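Local coordinates for protein transcriptional regulator (NtrC family) (Aquifex aeolicus, PDB 3DZD) that probably activates sigma54-dependent transcription as a response regulator, its receiver domain controlling an AAA+ ATPase that is held here in an inactive state with ADP, at residues 58-63 against 84-89; 38-43 against 68-73; 3-6 against 12-15. One frame throughout, in Å; residues are numbered along the deposited sequence.

Contact 1 of 3, residues 58-63 against 84-89; sequences DGVNFI and VDTAVK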
loop_
_atom_site.group_PDB
_atom_site.type_symbol
_atom_site.label_atom_id
_atom_site.label_comp_id
_atom_site.label_asym_id
_atom_site.label_seq_id
_atom_site.Cartn_x
_atom_site.Cartn_y
_atom_site.Cartn_z
ATOM N N ASP A 58 26.224 11.439 -26.982
ATOM C CA ASP A 58 25.000 12.217 -26.866
ATOM C C ASP A 58 24.400 12.073 -25.467
ATOM O O ASP A 58 23.846 11.029 -25.123
ATOM C CB ASP A 58 23.994 11.770 -27.927
ATOM C CG ASP A 58 22.863 12.759 -28.113
ATOM O OD1 ASP A 58 22.817 13.760 -27.369
ATOM O OD2 ASP A 58 22.021 12.533 -29.007
ATOM N N GLY A 59 24.518 13.129 -24.665
ATOM C CA GLY A 59 24.012 13.136 -23.303
ATOM C C GLY A 59 22.577 12.661 -23.168
ATOM O O GLY A 59 22.253 11.918 -22.242
ATOM N N VAL A 60 21.716 13.091 -24.083
ATOM C CA VAL A 60 20.326 12.642 -24.107
ATOM C C VAL A 60 20.218 11.120 -24.247
ATOM O O VAL A 60 19.602 10.448 -23.415
ATOM C CB VAL A 60 19.552 13.296 -25.268
ATOM C CG1 VAL A 60 18.100 12.844 -25.261
ATOM C CG2 VAL A 60 19.653 14.813 -25.187
ATOM N N ASN A 61 20.821 10.581 -25.304
ATOM C CA ASN A 61 20.776 9.145 -25.570
ATOM C C ASN A 61 21.362 8.318 -24.433
ATOM O O ASN A 61 20.961 7.173 -24.218
ATOM C CB ASN A 61 21.491 8.817 -26.882
ATOM C CG ASN A 61 20.791 9.410 -28.089
ATOM O OD1 ASN A 61 19.575 9.623 -28.073
ATOM N ND2 ASN A 61 21.554 9.681 -29.145
ATOM N N PHE A 62 22.313 8.899 -23.709
ATOM C CA PHE A 62 22.914 8.225 -22.562
ATOM C C PHE A 62 21.865 7.824 -21.529
ATOM O O PHE A 62 22.077 6.913 -20.735
ATOM C CB PHE A 62 23.970 9.106 -21.903
ATOM C CG PHE A 62 24.749 8.405 -20.836
ATOM C CD1 PHE A 62 25.795 7.561 -21.168
ATOM C CD2 PHE A 62 24.430 8.577 -19.500
ATOM C CE1 PHE A 62 26.515 6.905 -20.189
ATOM C CE2 PHE A 62 25.148 7.920 -18.515
ATOM C CZ PHE A 62 26.195 7.084 -18.863
ATOM N N ILE A 63 20.732 8.515 -21.537
ATOM C CA ILE A 63 19.623 8.125 -20.687
ATOM C C ILE A 63 19.276 6.658 -20.924
ATOM O O ILE A 63 18.900 5.948 -19.993
ATOM C CB ILE A 63 18.390 9.011 -20.927
ATOM C CG1 ILE A 63 18.596 10.379 -20.280
ATOM C CG2 ILE A 63 17.142 8.355 -20.371
ATOM C CD1 ILE A 63 17.505 11.358 -20.595
ATOM N N VAL A 84 15.625 24.073 -24.601
ATOM C CA VAL A 84 14.772 23.176 -23.836
ATOM C C VAL A 84 14.005 22.233 -24.762
ATOM O O VAL A 84 13.025 21.611 -24.359
ATOM C CB VAL A 84 13.784 23.952 -22.936
ATOM C CG1 VAL A 84 14.477 24.420 -21.660
ATOM C CG2 VAL A 84 13.182 25.132 -23.695
ATOM N N ASP A 85 14.451 22.143 -26.009
ATOM C CA ASP A 85 13.916 21.153 -26.933
ATOM C C ASP A 85 14.631 19.844 -26.649
ATOM O O ASP A 85 14.044 18.765 -26.708
ATOM C CB ASP A 85 14.159 21.584 -28.377
ATOM C CG ASP A 85 13.662 22.983 -28.653
ATOM O OD1 ASP A 85 12.684 23.404 -28.002
ATOM O OD2 ASP A 85 14.248 23.661 -29.523
ATOM N N THR A 86 15.916 19.963 -26.339
ATOM C CA THR A 86 16.707 18.838 -25.875
ATOM C C THR A 86 16.070 18.281 -24.605
ATOM O O THR A 86 15.965 17.066 -24.425
ATOM C CB THR A 86 18.142 19.289 -25.558
ATOM O OG1 THR A 86 18.557 20.273 -26.515
ATOM C CG2 THR A 86 19.098 18.115 -25.594
ATOM N N ALA A 87 15.635 19.188 -23.733
ATOM C CA ALA A 87 15.040 18.821 -22.452
ATOM C C ALA A 87 13.831 17.901 -22.627
ATOM O O ALA A 87 13.792 16.809 -22.061
ATOM C CB ALA A 87 14.664 20.069 -21.663
ATOM N N VAL A 88 12.850 18.346 -23.407
ATOM C CA VAL A 88 11.708 17.503 -23.739
ATOM C C VAL A 88 12.190 16.152 -24.260
ATOM O O VAL A 88 11.692 15.095 -23.856
ATOM C CB VAL A 88 10.816 18.149 -24.813
ATOM C CG1 VAL A 88 9.767 17.159 -25.299
ATOM C CG2 VAL A 88 10.161 19.401 -24.275
ATOM N N LYS A 89 13.159 16.201 -25.167
ATOM C CA LYS A 89 13.744 15.000 -25.739
ATOM C C LYS A 89 14.075 14.048 -24.597
ATOM O O LYS A 89 13.619 12.906 -24.571
ATOM C CB LYS A 89 15.018 15.367 -26.499
ATOM C CG LYS A 89 15.154 14.778 -27.892
ATOM C CD LYS A 89 16.292 15.474 -28.640
ATOM C CE LYS A 89 16.190 15.291 -30.146
ATOM N NZ LYS A 89 17.064 16.257 -30.872
#

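Contact 2 of 3, residues 38-43 against 68-73; sequences KKIKEL and ENSPDS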
loop_
_atom_site.group_PDB
_atom_site.type_symbol
_atom_site.label_atom_id
_atom_site.label_comp_id
_atom_site.label_asym_id
_atom_site.label_seq_id
_atom_site.Cartn_x
_atom_site.Cartn_y
_atom_site.Cartn_z
ATOM N N LYS A 38 31.211 3.676 -16.015
ATOM C CA LYS A 38 31.984 2.989 -14.999
ATOM C C LYS A 38 31.224 3.003 -13.679
ATOM O O LYS A 38 30.848 1.954 -13.148
ATOM C CB LYS A 38 33.337 3.682 -14.836
ATOM C CG LYS A 38 34.102 3.321 -13.577
ATOM C CD LYS A 38 34.826 2.004 -13.729
ATOM C CE LYS A 38 35.946 1.897 -12.718
ATOM N NZ LYS A 38 35.467 2.271 -11.359
ATOM N N LYS A 39 30.983 4.202 -13.159
ATOM C CA LYS A 39 30.397 4.342 -11.829
ATOM C C LYS A 39 28.973 3.795 -11.707
ATOM O O LYS A 39 28.589 3.283 -10.655
ATOM C CB LYS A 39 30.495 5.792 -11.350
ATOM C CG LYS A 39 31.860 6.106 -10.767
ATOM C CD LYS A 39 32.178 7.583 -10.751
ATOM C CE LYS A 39 33.497 7.807 -10.035
ATOM N NZ LYS A 39 34.029 9.157 -10.293
ATOM N N ILE A 40 28.202 3.881 -12.783
ATOM C CA ILE A 40 26.823 3.400 -12.765
ATOM C C ILE A 40 26.767 1.878 -12.596
ATOM O O ILE A 40 26.018 1.362 -11.761
ATOM C CB ILE A 40 26.069 3.845 -14.039
ATOM C CG1 ILE A 40 25.884 5.364 -14.034
ATOM C CG2 ILE A 40 24.736 3.140 -14.160
ATOM C CD1 ILE A 40 25.285 5.911 -15.302
ATOM N N LYS A 41 27.575 1.167 -13.378
ATOM C CA LYS A 41 27.615 -0.293 -13.339
ATOM C C LYS A 41 28.212 -0.776 -12.023
ATOM O O LYS A 41 27.967 -1.901 -11.584
ATOM C CB LYS A 41 28.440 -0.832 -14.514
ATOM C CG LYS A 41 27.833 -0.555 -15.882
ATOM C CD LYS A 41 28.888 -0.524 -16.976
ATOM C CE LYS A 41 29.532 -1.887 -17.173
ATOM N NZ LYS A 41 30.613 -1.858 -18.201
ATOM N N GLU A 42 28.994 0.096 -11.402
ATOM C CA GLU A 42 29.749 -0.230 -10.204
ATOM C C GLU A 42 28.901 -0.040 -8.945
ATOM O O GLU A 42 28.967 -0.838 -8.006
ATOM C CB GLU A 42 30.983 0.672 -10.149
ATOM C CG GLU A 42 31.999 0.347 -9.071
ATOM C CD GLU A 42 33.167 1.324 -9.077
ATOM O OE1 GLU A 42 32.925 2.550 -9.157
ATOM O OE2 GLU A 42 34.326 0.866 -9.005
ATOM N N LEU A 43 28.095 1.017 -8.938
ATOM C CA LEU A 43 27.361 1.405 -7.744
ATOM C C LEU A 43 26.017 2.041 -8.104
ATOM O O LEU A 43 25.878 2.689 -9.142
ATOM C CB LEU A 43 28.221 2.349 -6.901
ATOM C CG LEU A 43 27.569 3.308 -5.902
ATOM C CD1 LEU A 43 26.884 2.558 -4.763
ATOM C CD2 LEU A 43 28.619 4.267 -5.356
ATOM N N GLU A 68 19.025 1.148 -18.997
ATOM C CA GLU A 68 19.415 -0.241 -19.193
ATOM C C GLU A 68 20.106 -0.844 -17.973
ATOM O O GLU A 68 19.804 -1.967 -17.571
ATOM C CB GLU A 68 20.336 -0.359 -20.408
ATOM C CG GLU A 68 20.565 -1.787 -20.856
ATOM C CD GLU A 68 19.273 -2.477 -21.238
ATOM O OE1 GLU A 68 18.512 -1.903 -22.047
ATOM O OE2 GLU A 68 19.016 -3.590 -20.726
ATOM N N ASN A 69 21.031 -0.091 -17.389
ATOM C CA ASN A 69 21.898 -0.622 -16.346
ATOM C C ASN A 69 21.624 -0.080 -14.939
ATOM O O ASN A 69 22.336 -0.418 -13.991
ATOM C CB ASN A 69 23.358 -0.386 -16.729
ATOM C CG ASN A 69 23.623 -0.665 -18.201
ATOM O OD1 ASN A 69 22.874 -1.394 -18.852
ATOM N ND2 ASN A 69 24.689 -0.082 -18.731
ATOM N N SER A 70 20.597 0.755 -14.804
ATOM C CA SER A 70 20.209 1.297 -13.502
ATOM C C SER A 70 18.773 1.819 -13.560
ATOM O O SER A 70 18.525 3.005 -13.339
ATOM C CB SER A 70 21.170 2.411 -13.080
ATOM O OG SER A 70 21.232 2.520 -11.670
ATOM N N PRO A 71 17.818 0.915 -13.836
ATOM C CA PRO A 71 16.424 1.232 -14.170
ATOM C C PRO A 71 15.702 2.001 -13.071
ATOM O O PRO A 71 14.730 2.700 -13.356
ATOM C CB PRO A 71 15.779 -0.150 -14.333
ATOM C CG PRO A 71 16.912 -1.101 -14.497
ATOM C CD PRO A 71 18.027 -0.534 -13.697
ATOM N N ASP A 72 16.167 1.866 -11.835
ATOM C CA ASP A 72 15.535 2.539 -10.709
ATOM C C ASP A 72 16.059 3.962 -10.506
ATOM O O ASP A 72 15.471 4.743 -9.759
ATOM C CB ASP A 72 15.715 1.719 -9.431
ATOM C CG ASP A 72 14.967 0.397 -9.474
ATOM O OD1 ASP A 72 13.723 0.410 -9.603
ATOM O OD2 ASP A 72 15.628 -0.658 -9.366
ATOM N N SER A 73 17.165 4.303 -11.162
ATOM C CA SER A 73 17.695 5.657 -11.051
ATOM C C SER A 73 16.721 6.687 -11.617
ATOM O O SER A 73 16.151 6.496 -12.693
ATOM C CB SER A 73 19.037 5.783 -11.757
ATOM O OG SER A 73 20.063 5.182 -10.994
HETATM O O HOH W 1 23.430 3.597 -10.410
#

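Contact 3 of 3, residues 3-6 against 12-15; sequences VLVV and ITSS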
loop_
_atom_site.group_PDB
_atom_site.type_symbol
_atom_site.label_atom_id
_atom_site.label_comp_id
_atom_site.label_asym_id
_atom_site.label_seq_id
_atom_site.Cartn_x
_atom_site.Cartn_y
_atom_site.Cartn_z
ATOM N N VAL A 3 24.197 10.687 -5.027
ATOM C CA VAL A 3 23.819 11.445 -6.215
ATOM C C VAL A 3 24.998 11.517 -7.169
ATOM O O VAL A 3 26.057 12.009 -6.799
ATOM C CB VAL A 3 23.380 12.885 -5.863
ATOM C CG1 VAL A 3 23.023 13.665 -7.127
ATOM C CG2 VAL A 3 22.206 12.863 -4.893
ATOM N N LEU A 4 24.826 11.017 -8.388
ATOM C CA LEU A 4 25.898 11.094 -9.375
ATOM C C LEU A 4 25.687 12.307 -10.259
ATOM O O LEU A 4 24.623 12.464 -10.858
ATOM C CB LEU A 4 25.965 9.827 -10.240
ATOM C CG LEU A 4 26.936 9.870 -11.431
ATOM C CD1 LEU A 4 28.393 9.910 -10.972
ATOM C CD2 LEU A 4 26.707 8.697 -12.374
ATOM N N VAL A 5 26.702 13.162 -10.325
ATOM C CA VAL A 5 26.657 14.366 -11.146
ATOM C C VAL A 5 27.561 14.209 -12.360
ATOM O O VAL A 5 28.785 14.119 -12.224
ATOM C CB VAL A 5 27.090 15.616 -10.358
ATOM C CG1 VAL A 5 26.983 16.850 -11.240
ATOM C CG2 VAL A 5 26.232 15.788 -9.117
ATOM N N VAL A 6 26.944 14.162 -13.540
ATOM C CA VAL A 6 27.663 14.007 -14.801
ATOM C C VAL A 6 27.685 15.317 -15.592
ATOM O O VAL A 6 26.643 15.777 -16.067
ATOM C CB VAL A 6 27.012 12.928 -15.679
ATOM C CG1 VAL A 6 27.880 12.640 -16.885
ATOM C CG2 VAL A 6 26.778 11.661 -14.873
ATOM N N ILE A 12 29.911 23.102 -12.595
ATOM C CA ILE A 12 28.776 22.267 -12.261
ATOM C C ILE A 12 29.163 21.226 -11.223
ATOM O O ILE A 12 28.605 21.196 -10.123
ATOM C CB ILE A 12 28.182 21.583 -13.499
ATOM C CG1 ILE A 12 27.545 22.625 -14.413
ATOM C CG2 ILE A 12 27.133 20.559 -13.079
ATOM C CD1 ILE A 12 26.385 23.358 -13.765
ATOM N N THR A 13 30.128 20.383 -11.567
ATOM C CA THR A 13 30.480 19.258 -10.714
ATOM C C THR A 13 30.933 19.682 -9.321
ATOM O O THR A 13 30.574 19.050 -8.333
ATOM C CB THR A 13 31.549 18.363 -11.364
ATOM O OG1 THR A 13 32.494 19.181 -12.064
ATOM C CG2 THR A 13 30.902 17.394 -12.346
ATOM N N SER A 14 31.722 20.748 -9.239
ATOM C CA SER A 14 32.181 21.245 -7.950
ATOM C C SER A 14 31.052 21.908 -7.169
ATOM O O SER A 14 30.762 21.527 -6.035
ATOM C CB SER A 14 33.342 22.228 -8.125
ATOM O OG SER A 14 34.562 21.544 -8.354
ATOM N N SER A 15 30.422 22.909 -7.767
ATOM C CA SER A 15 29.348 23.620 -7.087
ATOM C C SER A 15 28.316 22.632 -6.564
ATOM O O SER A 15 28.020 22.608 -5.367
ATOM C CB SER A 15 28.685 24.625 -8.025
ATOM O OG SER A 15 29.603 25.623 -8.423
#

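Contact 1 of 3, residues 58-63 against 84-89
Thr86, in the first turn of helix 85-93, is where this segment first meets Val60. Its methyl CG2 faces methyl CG2 of Val60 at 3.4 Å, a close approach for two carbon atoms, and the two branched side chains cross obliquely. Both first torsions matter to this meeting. In Thr86, chi1 of -37° sets CG2 anti to the backbone N, with OG1 beside the backbone N and anti to the carbonyl carbon; in Val60, chi1 of -179° sends CG1 to the anti position and leaves CG2 beside the backbone N, facing the threonine. Threonine suits a partly exposed place of this kind, since one residue offers a methyl to an apolar neighbour and keeps a hydroxyl on another side. Three residues on, almost one helical turn later, Lys89 brings the base of its chain to the second methyl: Val60 CG1 lies 4.2 Å from Lys89 CB, although the exact place of that carbon is less certain than the neighbourhood itself. The lysine chain crosses the valine at about a right angle and is extended beyond CG, which carries its ammonium toward the exposed side of the contact. There NZ is 6.5 Å from OD2 of Asp58, too far for a salt bridge, but the opposite charges may still attract weakly. Val60 thus places a methyl against each of two residues on one face of the helix, as a buried beta-branched residue can. Further along, Lys93 carries the packing on against Val60, Asn61 and Ile63. Thr86 also touches Val52, while Ala87 turns to Phe98 of strand 97-100, and Val88 packs on Glu106 of the second subunit; helix 85-93 therefore lies between helix 62-69, the edge strand of the receiver sheet and the neighbouring chain.

Contact 2 of 3, residues 38-43 against 68-73
Lys41 and Asn69 stand with their CA atoms 6.5 Å apart, and Ile40 and Ser70 follow at 7.0 Å, so the end of helix 33-42 comes close to the place where the chain leaves helix 62-69. Ile40 carries the apolar part. Its chi1 of -68° points the longer CG1 branch away from the carbonyl carbon and puts CG2 anti to the backbone N, from where that methyl meets Ser70 CB at 3.8 Å. A small residue is apt here, because the isoleucine can rest on its single methylene while its hydroxyl goes elsewhere. At the surface, the aliphatic start of the Lys41 chain runs by the side chain of Asn69. A water bridges the two segments just past the ends of their helices: it donates to Leu43 O at 2.9 Å and lies 2.8 Å from Ser70 OG, so both the carbonyl just past helix 33-42 and a buried hydroxyl find a partner in it. Beyond Ser70 the chain makes a type I turn, closed by Ser73 N donating to Ser70 O at 2.9 Å; Pro71 fits the turn's second position, where its ring holds phi near -60°. Lys38 NZ forms a salt bridge with Glu42 OE2 at 3.0 Å, one helical turn apart, approaching from above the carboxylate plane. Gln258 of the second subunit hydrogen-bonds Ile40 O, bringing the other chain against this site. Inward, Ile40 packs on Phe62, Phe65 and Ile66 of helix 62-69 and on Leu4 of strand 2-6, and so lies wedged between the two helices and the sheet.

Contact 3 of 3, residues 3-6 against 12-15
Val5 and Thr13 join the first strand and first helix of a beta-alpha-beta unit, strand 2-6, helix 10-22 and strand 26-30, with which the receiver's parallel sheet begins. Their CA atoms, 6.2 Å apart, are the nearest CA pair of the two segments. Val5 points its side chain at the helix, and methyl CG1, anti to the backbone N (chi1 -178°), is received between two consecutive helical residues: it lies 4.1 Å from Ile12 CG2 and equally far from Thr13 CG2. The valine and isoleucine cross at about a right angle, with the short branch of Ile12 making the touch while its longer branch leads away. Thr13 comes in at a slant, and its CG2 also reaches Val5 O at 3.9 Å, a van der Waals contact with the strand's carbonyl. The torsion of Thr13 explains this division of its branches: at chi1 38° OG1 sits between the backbone N and the carbonyl carbon, and hydrogen-bonds Glu9 O, four residues back and just before the helix begins, while CG2 is turned to the strand. A buried threonine is thus well accommodated, its hydroxyl satisfied and its methyl serving the apolar interface. Beta-branched valine is equally at home in an interior strand, compact enough for a helix to lie close over it. The layer continues as Val5 packs on Leu16 and Leu20 farther along the helix, and both Val5 and Thr13 touch Thr29 of strand 26-30. Backbone hydrogen bonds tie Val5 to Asp28 and Ala30 on that neighbouring strand and Leu4 to Val47 and Val49 on strand 47-51, and helix 10-22 packs across one face of the sheet so formed.

In the fold
All three contacts belong to the CheY-like receiver domain, none to the ATPase pocket that holds ADP. Contacts 1 and 2 share helix 62-69, one near its start and the other at its end; their centres are 18 Å apart, yet they touch where Phe62 CE2 meets Ile40 CD1 at 3.8 Å. Contact 2 reaches contact 3, 16 Å away between centres, through Ile40 CG1 and Leu4 CD2, also 3.8 Å apart. Leu4 and Val5 point to opposite faces of strand 2-6, so the sheet separates contact 3 from the layer containing helices 33-42 and 62-69. Contacts 1 and 3 approach within about 5 Å between nearest atoms without touching.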